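Local coordinates for acyl-coenzyme A oxidase acox-1.1 (Caenorhabditis elegans, PDB 5K3H), which catalyses the FAD-dependent first step of peroxisomal beta-oxidation, desaturating acyl-CoAs to (2E)-enoyl-CoAs with reduction of oxygen to hydrogen peroxide, at residues B[477-482]-B[488-493]; B[494-499]-B[543-548]; B[538-543]-B[572-577]. All blocks are in the same frame, centred on the assembly; numbering follows the deposited sequence.

The three contacts join neighbouring parts of the C-terminal helical region. Contact 1 sets a loop against the start of helix 489-515. Contact 2 pairs that helix with helix 520-553, and contact 3 ties helix 520-553 to helix 557-577. The centres of contacts 2 and 3 lie about 6 Å apart, and their segments share Ile543. Contacts 1 and 2 meet through Ser478 OG and Thr494 OG1, 2.6 Å apart in a probable hydrogen bond. Contacts 1 and 3 meet through Tyr491 OH and Asn572 OD1. The ATP site shared between the subunits lies nearest contact 3: the Arg540 side chain is about 5 Å from that of Arg536.

Contact 1 (B[477-482]-B[488-493]); sequences TSLIDR and ITEYIK
The loop that leads into helix 489-515 doubles back onto the helix's first turns, and Leu479 and Ile480 pack there against Glu490 and Tyr491. The closest backbone approach pairs Ile480 with Glu490, whose CA atoms are 5.6 Å apart.

Ile480 makes the main apolar contact. Its CD1 methyl lies over one face of the Tyr491 ring, 3.7 Å from the centroid and 16° off the ring normal. This is a CH-pi contact, with the methyl displaced toward the ring rim. CG1 of Ile480 is anti to the carbonyl carbon (chi1 -72°), and an extended second torsion carries CD1 out over the ring. On the way, CG1 passes Glu490 CB at 3.9 Å. Leu575, on helix 557-577, packs on the same isoleucine. The Tyr491 hydroxyl is hydrogen-bonded to Asn572 of that helix.

Leu479 meets the other side chains obliquely. Its CB comes within 3.7 Å of Glu490 CD, and its CD1 lies beside Lys493 NZ. The Glu490 chain bends at its second torsion (chi2 -48°), which brings the carboxylate back over Leu479. Lys493 NZ is modelled 3.1 Å from Glu490 OE2 as a salt bridge, but the position of that oxygen is uncertain. The lysine also pairs with Glu475.

No direct hydrogen bond crosses the contact. Leu479 N donates to one water at 2.7 Å. This water lies 3.4 Å from Glu490 O, a weak bond, and its link to Glu490 OE2 is uncertain. A second water joins Thr477 O to Lys493 NZ. Ile480 on Tyr491 thus supplies the apolar part of the contact. The polar link between loop and helix depends on waters at Leu479 and Lys493, and the water bond to Lys493 NZ is weak.

Contact 2 (B[494-499]-B[543-548]); sequences TFQHIA and IVEAFA
Phe495 and Val544 mark the nearest approach of two helical segments, with CA atoms 8.8 Å apart and the chains running in roughly opposite directions. Both side chains leave their backbones toward the partner helix. Val544 CG2 lies over one face of the Phe495 ring, 4.2 Å from CE2. This is a loose apolar contact, and other residues complete the core around it. Leu541 and Leu575 also pack on Phe495, while Val571 and His570 pack on Val544.

Helices 489-515 and 520-553 follow each other in the chain and form a helical hairpin in the C-terminal helical bundle of the acyl-CoA oxidase. Helix 557-577 lies against the apolar side of this pair, and helix 338-367 packs on Ile543, Ala546 and Phe547.

Beside the apolar pair, Gln496 and Glu545 reach across the gap. Gln496 CG is anti to the carbonyl carbon (chi1 -76°), and the extended chain brings its amide to the glutamate. NE2 donates to Glu545 OE2 over 3.5 Å at an N-H...O angle of 155°, a weak hydrogen bond. The amide and carboxylate planes are 79° apart. The same carboxylate has a long, weak ion pair with Arg549.

Contact 3 (B[538-543]-B[572-577]); sequences HTRLFI and NYELLD
Arg540 reaches from helix 520-553 to two acids one turn apart on helix 557-577, forming a salt-bridge network with Glu574 and Asp577. Its NH2 carries the two strong bonds. One runs to Glu574 OE1 at 2.6 Å and the other to Asp577 OD2 at 2.6 Å, each with an N-H...O angle of 159°. Both oxygens lie near the guanidinium plane, at its edge. The approach to Glu574 OE1 is nearly along its C-O bond, whereas Asp577 OD2 uses its anti lone pair.

The other donors are engaged less tightly. NH1 makes a weak bond to Asp577 OD2 at 3.2 Å. Arg540 NE donates to a water oxygen at 2.9 Å. A bend at the third torsion of Arg540 (chi3 75°) turns the guanidinium edge to the acids. Glu574 is buried, and its OE2 forms a salt bridge with Arg350 NE on helix 338-367.

An alanine in place of Arg540 would probably leave Asp577 without its cross-helix charge partner and buried Glu574 with less compensation. The side chains of Arg540 and Tyr581, a residue of the ATP site shared between the subunits, are about 7 Å apart. Leu576 packs on Arg533 of the second subunit. Two arginines facing two carboxylates suggest that the charges are largely balanced, which would favour the ionised form of Glu574 despite its burial.

Contact 1 (B[477-482]-B[488-493])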
loop_
_atom_site.group_PDB
_atom_site.type_symbol
_atom_site.label_atom_id
_atom_site.label_comp_id
_atom_site.label_asym_id
_atom_site.label_seq_id
_atom_site.Cartn_x
_atom_site.Cartn_y
_atom_site.Cartn_z
ATOM N N THR B 477 -19.935 18.532 27.972
ATOM C CA THR B 477 -20.080 17.525 26.928
ATOM C C THR B 477 -19.963 18.192 25.568
ATOM O O THR B 477 -19.970 19.421 25.445
ATOM C CB THR B 477 -21.445 16.831 26.974
ATOM O OG1 THR B 477 -22.474 17.823 26.791
ATOM C CG2 THR B 477 -21.652 16.103 28.300
ATOM N N SER B 478 -19.982 17.366 24.537
ATOM C CA SER B 478 -20.057 17.891 23.187
ATOM C C SER B 478 -21.483 18.359 22.945
ATOM O O SER B 478 -22.435 17.791 23.489
ATOM C CB SER B 478 -19.663 16.821 22.162
ATOM O OG SER B 478 -19.791 17.315 20.832
ATOM N N LEU B 479 -21.634 19.420 22.156
ATOM C CA LEU B 479 -22.964 19.949 21.879
ATOM C C LEU B 479 -23.423 19.574 20.475
ATOM O O LEU B 479 -24.306 20.221 19.908
ATOM C CB LEU B 479 -22.994 21.471 22.101
ATOM C CG LEU B 479 -22.748 22.003 23.531
ATOM C CD1 LEU B 479 -22.727 23.520 23.622
ATOM C CD2 LEU B 479 -23.803 21.473 24.491
ATOM N N ILE B 480 -22.854 18.508 19.920
ATOM C CA ILE B 480 -23.298 18.010 18.631
ATOM C C ILE B 480 -24.677 17.385 18.812
ATOM O O ILE B 480 -24.871 16.506 19.666
ATOM C CB ILE B 480 -22.277 17.002 18.077
ATOM C CG1 ILE B 480 -20.998 17.719 17.630
ATOM C CG2 ILE B 480 -22.867 16.174 16.946
ATOM C CD1 ILE B 480 -19.891 16.747 17.235
ATOM N N ASP B 481 -25.643 17.843 18.019
ATOM C CA ASP B 481 -27.023 17.360 18.054
ATOM C C ASP B 481 -27.720 17.749 19.356
ATOM O O ASP B 481 -28.631 17.049 19.819
ATOM C CB ASP B 481 -27.113 15.837 17.845
ATOM C CG ASP B 481 -28.557 15.360 17.582
ATOM O OD1 ASP B 481 -29.311 16.131 16.945
ATOM O OD2 ASP B 481 -28.950 14.243 18.026
ATOM N N ARG B 482 -27.264 18.824 19.995
ATOM C CA ARG B 482 -27.864 19.317 21.221
ATOM C C ARG B 482 -28.167 20.788 21.136
ATOM O O ARG B 482 -28.811 21.330 22.035
ATOM C CB ARG B 482 -26.940 19.076 22.419
ATOM C CG ARG B 482 -26.497 17.661 22.551
ATOM C CD ARG B 482 -25.833 17.473 23.863
ATOM N NE ARG B 482 -26.781 17.124 24.921
ATOM C CZ ARG B 482 -26.438 16.984 26.201
ATOM N NH1 ARG B 482 -25.178 17.171 26.579
ATOM N NH2 ARG B 482 -27.354 16.661 27.105
ATOM N N ILE B 488 -20.392 24.208 11.805
ATOM C CA ILE B 488 -19.478 23.132 12.177
ATOM C C ILE B 488 -18.849 23.331 13.553
ATOM O O ILE B 488 -18.192 22.416 14.069
ATOM C CB ILE B 488 -18.397 23.008 11.069
ATOM C CG1 ILE B 488 -19.008 22.373 9.814
ATOM C CG2 ILE B 488 -17.117 22.274 11.471
ATOM C CD1 ILE B 488 -19.578 20.992 10.082
ATOM N N THR B 489 -19.110 24.467 14.212
ATOM C CA THR B 489 -18.320 24.832 15.381
ATOM C C THR B 489 -18.465 23.838 16.517
ATOM O O THR B 489 -17.523 23.674 17.296
ATOM C CB THR B 489 -18.679 26.251 15.851
ATOM O OG1 THR B 489 -19.993 26.269 16.414
ATOM C CG2 THR B 489 -18.643 27.225 14.664
ATOM N N GLU B 490 -19.580 23.115 16.615
ATOM C CA GLU B 490 -19.606 22.093 17.656
ATOM C C GLU B 490 -18.651 20.938 17.348
ATOM O O GLU B 490 -18.062 20.367 18.278
ATOM C CB GLU B 490 -21.025 21.586 17.900
ATOM C CG GLU B 490 -22.011 22.681 18.330
ATOM C CD GLU B 490 -21.470 23.575 19.447
ATOM O OE1 GLU B 490 -21.803 24.768 19.439
ATOM O OE2 GLU B 490 -20.727 23.099 20.341
ATOM N N TYR B 491 -18.445 20.605 16.063
ATOM C CA TYR B 491 -17.443 19.599 15.693
ATOM C C TYR B 491 -16.027 20.104 15.960
ATOM O O TYR B 491 -15.168 19.352 16.429
ATOM C CB TYR B 491 -17.590 19.208 14.216
ATOM C CG TYR B 491 -18.790 18.351 13.913
ATOM C CD1 TYR B 491 -20.027 18.929 13.671
ATOM C CD2 TYR B 491 -18.688 16.966 13.874
ATOM C CE1 TYR B 491 -21.163 18.140 13.410
ATOM C CE2 TYR B 491 -19.802 16.161 13.609
ATOM C CZ TYR B 491 -21.047 16.751 13.370
ATOM O OH TYR B 491 -22.157 15.965 13.093
ATOM N N ILE B 492 -15.748 21.352 15.601
ATOM C CA ILE B 492 -14.428 21.916 15.862
ATOM C C ILE B 492 -14.140 21.907 17.361
ATOM O O ILE B 492 -13.078 21.448 17.805
ATOM C CB ILE B 492 -14.322 23.320 15.240
ATOM C CG1 ILE B 492 -14.352 23.197 13.705
ATOM C CG2 ILE B 492 -13.032 23.978 15.635
ATOM C CD1 ILE B 492 -14.276 24.515 12.941
ATOM N N LYS B 493 -15.107 22.347 18.175
ATOM C CA LYS B 493 -14.894 22.327 19.625
ATOM C C LYS B 493 -14.704 20.917 20.161
ATOM O O LYS B 493 -14.005 20.727 21.160
ATOM C CB LYS B 493 -16.053 22.996 20.370
ATOM C CG LYS B 493 -16.133 24.487 20.157
ATOM C CD LYS B 493 -16.998 25.110 21.229
ATOM C CE LYS B 493 -18.403 24.520 21.222
ATOM N NZ LYS B 493 -19.077 24.584 22.565
HETATM O O HOH W 1 -18.513 21.502 23.657
HETATM O O HOH W 2 -19.613 20.928 21.266
#

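Contact 2 (B[494-499]-B[543-548])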
loop_
_atom_site.group_PDB
_atom_site.type_symbol
_atom_site.label_atom_id
_atom_site.label_comp_id
_atom_site.label_asym_id
_atom_site.label_seq_id
_atom_site.Cartn_x
_atom_site.Cartn_y
_atom_site.Cartn_z
ATOM N N THR B 494 -15.330 19.922 19.529
ATOM C CA THR B 494 -15.172 18.534 19.958
ATOM C C THR B 494 -13.780 18.000 19.604
ATOM O O THR B 494 -13.151 17.321 20.425
ATOM C CB THR B 494 -16.289 17.690 19.339
ATOM O OG1 THR B 494 -17.546 18.202 19.793
ATOM C CG2 THR B 494 -16.197 16.229 19.730
ATOM N N PHE B 495 -13.275 18.310 18.400
ATOM C CA PHE B 495 -11.890 17.959 18.057
ATOM C C PHE B 495 -10.889 18.685 18.958
ATOM O O PHE B 495 -9.849 18.127 19.331
ATOM C CB PHE B 495 -11.584 18.299 16.594
ATOM C CG PHE B 495 -12.256 17.401 15.595
ATOM C CD1 PHE B 495 -11.950 16.058 15.544
ATOM C CD2 PHE B 495 -13.165 17.910 14.694
ATOM C CE1 PHE B 495 -12.532 15.239 14.637
ATOM C CE2 PHE B 495 -13.781 17.088 13.770
ATOM C CZ PHE B 495 -13.462 15.754 13.734
ATOM N N GLN B 496 -11.165 19.946 19.285
ATOM C CA GLN B 496 -10.274 20.660 20.190
ATOM C C GLN B 496 -10.215 19.964 21.543
ATOM O O GLN B 496 -9.132 19.768 22.107
ATOM C CB GLN B 496 -10.728 22.118 20.321
ATOM C CG GLN B 496 -10.359 22.952 19.114
ATOM C CD GLN B 496 -10.880 24.396 19.159
ATOM O OE1 GLN B 496 -11.780 24.718 19.929
ATOM N NE2 GLN B 496 -10.337 25.256 18.290
ATOM N N HIS B 497 -11.368 19.519 22.042
ATOM C CA HIS B 497 -11.407 18.830 23.325
ATOM C C HIS B 497 -10.581 17.547 23.304
ATOM O O HIS B 497 -9.761 17.323 24.203
ATOM C CB HIS B 497 -12.850 18.528 23.726
ATOM C CG HIS B 497 -12.949 17.739 24.991
ATOM N ND1 HIS B 497 -12.879 18.319 26.242
ATOM C CD2 HIS B 497 -13.033 16.402 25.199
ATOM C CE1 HIS B 497 -12.961 17.377 27.164
ATOM N NE2 HIS B 497 -13.051 16.206 26.557
ATOM N N ILE B 498 -10.778 16.676 22.306
ATOM C CA ILE B 498 -10.080 15.394 22.376
ATOM C C ILE B 498 -8.582 15.589 22.152
ATOM O O ILE B 498 -7.773 14.922 22.804
ATOM C CB ILE B 498 -10.681 14.325 21.430
ATOM C CG1 ILE B 498 -10.265 14.520 19.993
ATOM C CG2 ILE B 498 -12.216 14.239 21.509
ATOM C CD1 ILE B 498 -11.133 13.691 19.057
ATOM N N ALA B 499 -8.178 16.532 21.279
ATOM C CA ALA B 499 -6.751 16.787 21.088
ATOM C C ALA B 499 -6.100 17.342 22.357
ATOM O O ALA B 499 -4.985 16.938 22.717
ATOM C CB ALA B 499 -6.528 17.734 19.906
ATOM N N ILE B 543 -6.245 20.742 10.246
ATOM C CA ILE B 543 -6.746 20.533 8.891
ATOM C C ILE B 543 -8.243 20.834 8.813
ATOM O O ILE B 543 -8.703 21.524 7.897
ATOM C CB ILE B 543 -6.418 19.094 8.439
ATOM C CG1 ILE B 543 -4.901 18.910 8.296
ATOM C CG2 ILE B 543 -7.125 18.761 7.125
ATOM C CD1 ILE B 543 -4.442 17.469 8.285
ATOM N N VAL B 544 -9.020 20.355 9.791
ATOM C CA VAL B 544 -10.452 20.661 9.845
ATOM C C VAL B 544 -10.688 22.169 9.929
ATOM O O VAL B 544 -11.584 22.707 9.269
ATOM C CB VAL B 544 -11.120 19.931 11.025
ATOM C CG1 VAL B 544 -12.560 20.408 11.175
ATOM C CG2 VAL B 544 -11.023 18.423 10.865
ATOM N N GLU B 545 -9.938 22.866 10.790
ATOM C CA GLU B 545 -10.176 24.303 10.957
ATOM C C GLU B 545 -9.833 25.084 9.688
ATOM O O GLU B 545 -10.516 26.063 9.354
ATOM C CB GLU B 545 -9.376 24.854 12.141
ATOM C CG GLU B 545 -9.835 24.357 13.501
ATOM C CD GLU B 545 -9.285 25.185 14.657
ATOM O OE1 GLU B 545 -9.692 26.356 14.820
ATOM O OE2 GLU B 545 -8.449 24.666 15.419
ATOM N N ALA B 546 -8.762 24.695 8.980
ATOM C CA ALA B 546 -8.441 25.384 7.732
ATOM C C ALA B 546 -9.509 25.132 6.671
ATOM O O ALA B 546 -9.907 26.050 5.944
ATOM C CB ALA B 546 -7.070 24.941 7.232
ATOM N N PHE B 547 -10.032 23.908 6.613
ATOM C CA PHE B 547 -11.126 23.613 5.698
ATOM C C PHE B 547 -12.350 24.462 6.032
ATOM O O PHE B 547 -12.964 25.062 5.139
ATOM C CB PHE B 547 -11.441 22.116 5.758
ATOM C CG PHE B 547 -12.249 21.601 4.598
ATOM C CD1 PHE B 547 -12.761 22.460 3.632
ATOM C CD2 PHE B 547 -12.580 20.257 4.526
ATOM C CE1 PHE B 547 -13.530 21.974 2.579
ATOM C CE2 PHE B 547 -13.356 19.769 3.475
ATOM C CZ PHE B 547 -13.831 20.620 2.511
ATOM N N ALA B 548 -12.741 24.498 7.314
ATOM C CA ALA B 548 -13.893 25.307 7.712
ATOM C C ALA B 548 -13.657 26.790 7.437
ATOM O O ALA B 548 -14.554 27.494 6.959
ATOM C CB ALA B 548 -14.201 25.086 9.195
#

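Contact 3 (B[538-543]-B[572-577])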
loop_
_atom_site.group_PDB
_atom_site.type_symbol
_atom_site.label_atom_id
_atom_site.label_comp_id
_atom_site.label_asym_id
_atom_site.label_seq_id
_atom_site.Cartn_x
_atom_site.Cartn_y
_atom_site.Cartn_z
ATOM N N HIS B 538 -3.789 16.825 17.028
ATOM C CA HIS B 538 -3.571 18.254 16.865
ATOM C C HIS B 538 -3.477 18.621 15.388
ATOM O O HIS B 538 -4.095 19.600 14.934
ATOM C CB HIS B 538 -2.304 18.628 17.631
ATOM C CG HIS B 538 -1.825 20.017 17.375
ATOM N ND1 HIS B 538 -2.318 21.109 18.063
ATOM C CD2 HIS B 538 -0.859 20.488 16.547
ATOM C CE1 HIS B 538 -1.692 22.196 17.648
ATOM N NE2 HIS B 538 -0.799 21.846 16.735
ATOM N N THR B 539 -2.747 17.807 14.613
ATOM C CA THR B 539 -2.575 18.071 13.191
ATOM C C THR B 539 -3.901 17.928 12.447
ATOM O O THR B 539 -4.251 18.787 11.631
ATOM C CB THR B 539 -1.513 17.119 12.621
ATOM O OG1 THR B 539 -0.284 17.290 13.343
ATOM C CG2 THR B 539 -1.275 17.400 11.146
ATOM N N ARG B 540 -4.669 16.874 12.757
ATOM C CA ARG B 540 -5.991 16.701 12.159
ATOM C C ARG B 540 -6.934 17.839 12.550
ATOM O O ARG B 540 -7.768 18.267 11.739
ATOM C CB ARG B 540 -6.573 15.334 12.541
ATOM C CG ARG B 540 -5.736 14.178 11.984
ATOM C CD ARG B 540 -6.144 12.807 12.489
ATOM N NE ARG B 540 -7.370 12.319 11.871
ATOM C CZ ARG B 540 -7.834 11.082 12.014
ATOM N NH1 ARG B 540 -7.178 10.207 12.750
ATOM N NH2 ARG B 540 -8.951 10.710 11.423
ATOM N N LEU B 541 -6.843 18.326 13.789
ATOM C CA LEU B 541 -7.669 19.467 14.181
ATOM C C LEU B 541 -7.369 20.694 13.321
ATOM O O LEU B 541 -8.290 21.395 12.882
ATOM C CB LEU B 541 -7.465 19.778 15.662
ATOM C CG LEU B 541 -7.859 21.185 16.122
ATOM C CD1 LEU B 541 -9.380 21.390 16.022
ATOM C CD2 LEU B 541 -7.356 21.409 17.543
ATOM N N PHE B 542 -6.079 20.969 13.071
ATOM C CA PHE B 542 -5.699 22.085 12.203
ATOM C C PHE B 542 -6.309 21.944 10.817
ATOM O O PHE B 542 -6.808 22.916 10.247
ATOM C CB PHE B 542 -4.185 22.190 12.061
ATOM C CG PHE B 542 -3.766 23.294 11.123
ATOM C CD1 PHE B 542 -3.712 24.608 11.563
ATOM C CD2 PHE B 542 -3.487 23.027 9.788
ATOM C CE1 PHE B 542 -3.343 25.622 10.706
ATOM C CE2 PHE B 542 -3.120 24.046 8.917
ATOM C CZ PHE B 542 -3.044 25.342 9.374
ATOM N N ILE B 543 -6.245 20.742 10.246
ATOM C CA ILE B 543 -6.746 20.533 8.891
ATOM C C ILE B 543 -8.243 20.834 8.813
ATOM O O ILE B 543 -8.703 21.524 7.897
ATOM C CB ILE B 543 -6.418 19.094 8.439
ATOM C CG1 ILE B 543 -4.901 18.910 8.296
ATOM C CG2 ILE B 543 -7.125 18.761 7.125
ATOM C CD1 ILE B 543 -4.442 17.469 8.285
ATOM N N ASN B 572 -17.710 14.560 10.056
ATOM C CA ASN B 572 -18.357 13.357 10.587
ATOM C C ASN B 572 -17.514 12.103 10.378
ATOM O O ASN B 572 -17.450 11.244 11.267
ATOM C CB ASN B 572 -19.742 13.172 9.976
ATOM C CG ASN B 572 -20.756 14.083 10.604
ATOM O OD1 ASN B 572 -21.159 13.866 11.752
ATOM N ND2 ASN B 572 -21.215 15.088 9.853
ATOM N N TYR B 573 -16.889 11.958 9.203
ATOM C CA TYR B 573 -16.009 10.815 8.978
ATOM C C TYR B 573 -14.809 10.850 9.918
ATOM O O TYR B 573 -14.458 9.841 10.541
ATOM C CB TYR B 573 -15.543 10.807 7.533
ATOM C CG TYR B 573 -14.734 9.595 7.177
ATOM C CD1 TYR B 573 -15.363 8.423 6.761
ATOM C CD2 TYR B 573 -13.354 9.599 7.277
ATOM C CE1 TYR B 573 -14.636 7.301 6.428
ATOM C CE2 TYR B 573 -12.622 8.475 6.945
ATOM C CZ TYR B 573 -13.274 7.338 6.518
ATOM O OH TYR B 573 -12.563 6.218 6.185
ATOM N N GLU B 574 -14.149 12.008 10.015
ATOM C CA GLU B 574 -12.973 12.114 10.865
ATOM C C GLU B 574 -13.341 11.947 12.335
ATOM O O GLU B 574 -12.579 11.353 13.103
ATOM C CB GLU B 574 -12.274 13.451 10.617
ATOM C CG GLU B 574 -11.788 13.654 9.173
ATOM C CD GLU B 574 -10.747 12.616 8.737
ATOM O OE1 GLU B 574 -9.856 12.289 9.562
ATOM O OE2 GLU B 574 -10.803 12.133 7.569
ATOM N N LEU B 575 -14.501 12.461 12.756
ATOM C CA LEU B 575 -14.900 12.279 14.153
ATOM C C LEU B 575 -15.221 10.821 14.460
ATOM O O LEU B 575 -14.817 10.302 15.508
ATOM C CB LEU B 575 -16.087 13.176 14.509
ATOM C CG LEU B 575 -16.610 13.089 15.962
ATOM C CD1 LEU B 575 -15.493 13.319 17.025
ATOM C CD2 LEU B 575 -17.811 14.055 16.168
ATOM N N LEU B 576 -15.943 10.134 13.571
ATOM C CA LEU B 576 -16.169 8.707 13.781
ATOM C C LEU B 576 -14.849 7.959 13.850
ATOM O O LEU B 576 -14.717 7.003 14.621
ATOM C CB LEU B 576 -17.065 8.143 12.680
ATOM C CG LEU B 576 -17.908 6.881 12.949
ATOM C CD1 LEU B 576 -18.859 7.022 14.137
ATOM C CD2 LEU B 576 -18.698 6.533 11.701
ATOM N N ASP B 577 -13.848 8.418 13.088
ATOM C CA ASP B 577 -12.548 7.759 13.051
ATOM C C ASP B 577 -11.824 7.809 14.383
ATOM O O ASP B 577 -11.090 6.870 14.709
ATOM C CB ASP B 577 -11.667 8.409 11.990
ATOM C CG ASP B 577 -10.425 7.591 11.682
ATOM O OD1 ASP B 577 -10.539 6.351 11.712
ATOM O OD2 ASP B 577 -9.341 8.181 11.428
HETATM O O HOH W 3 -8.471 14.241 10.070
#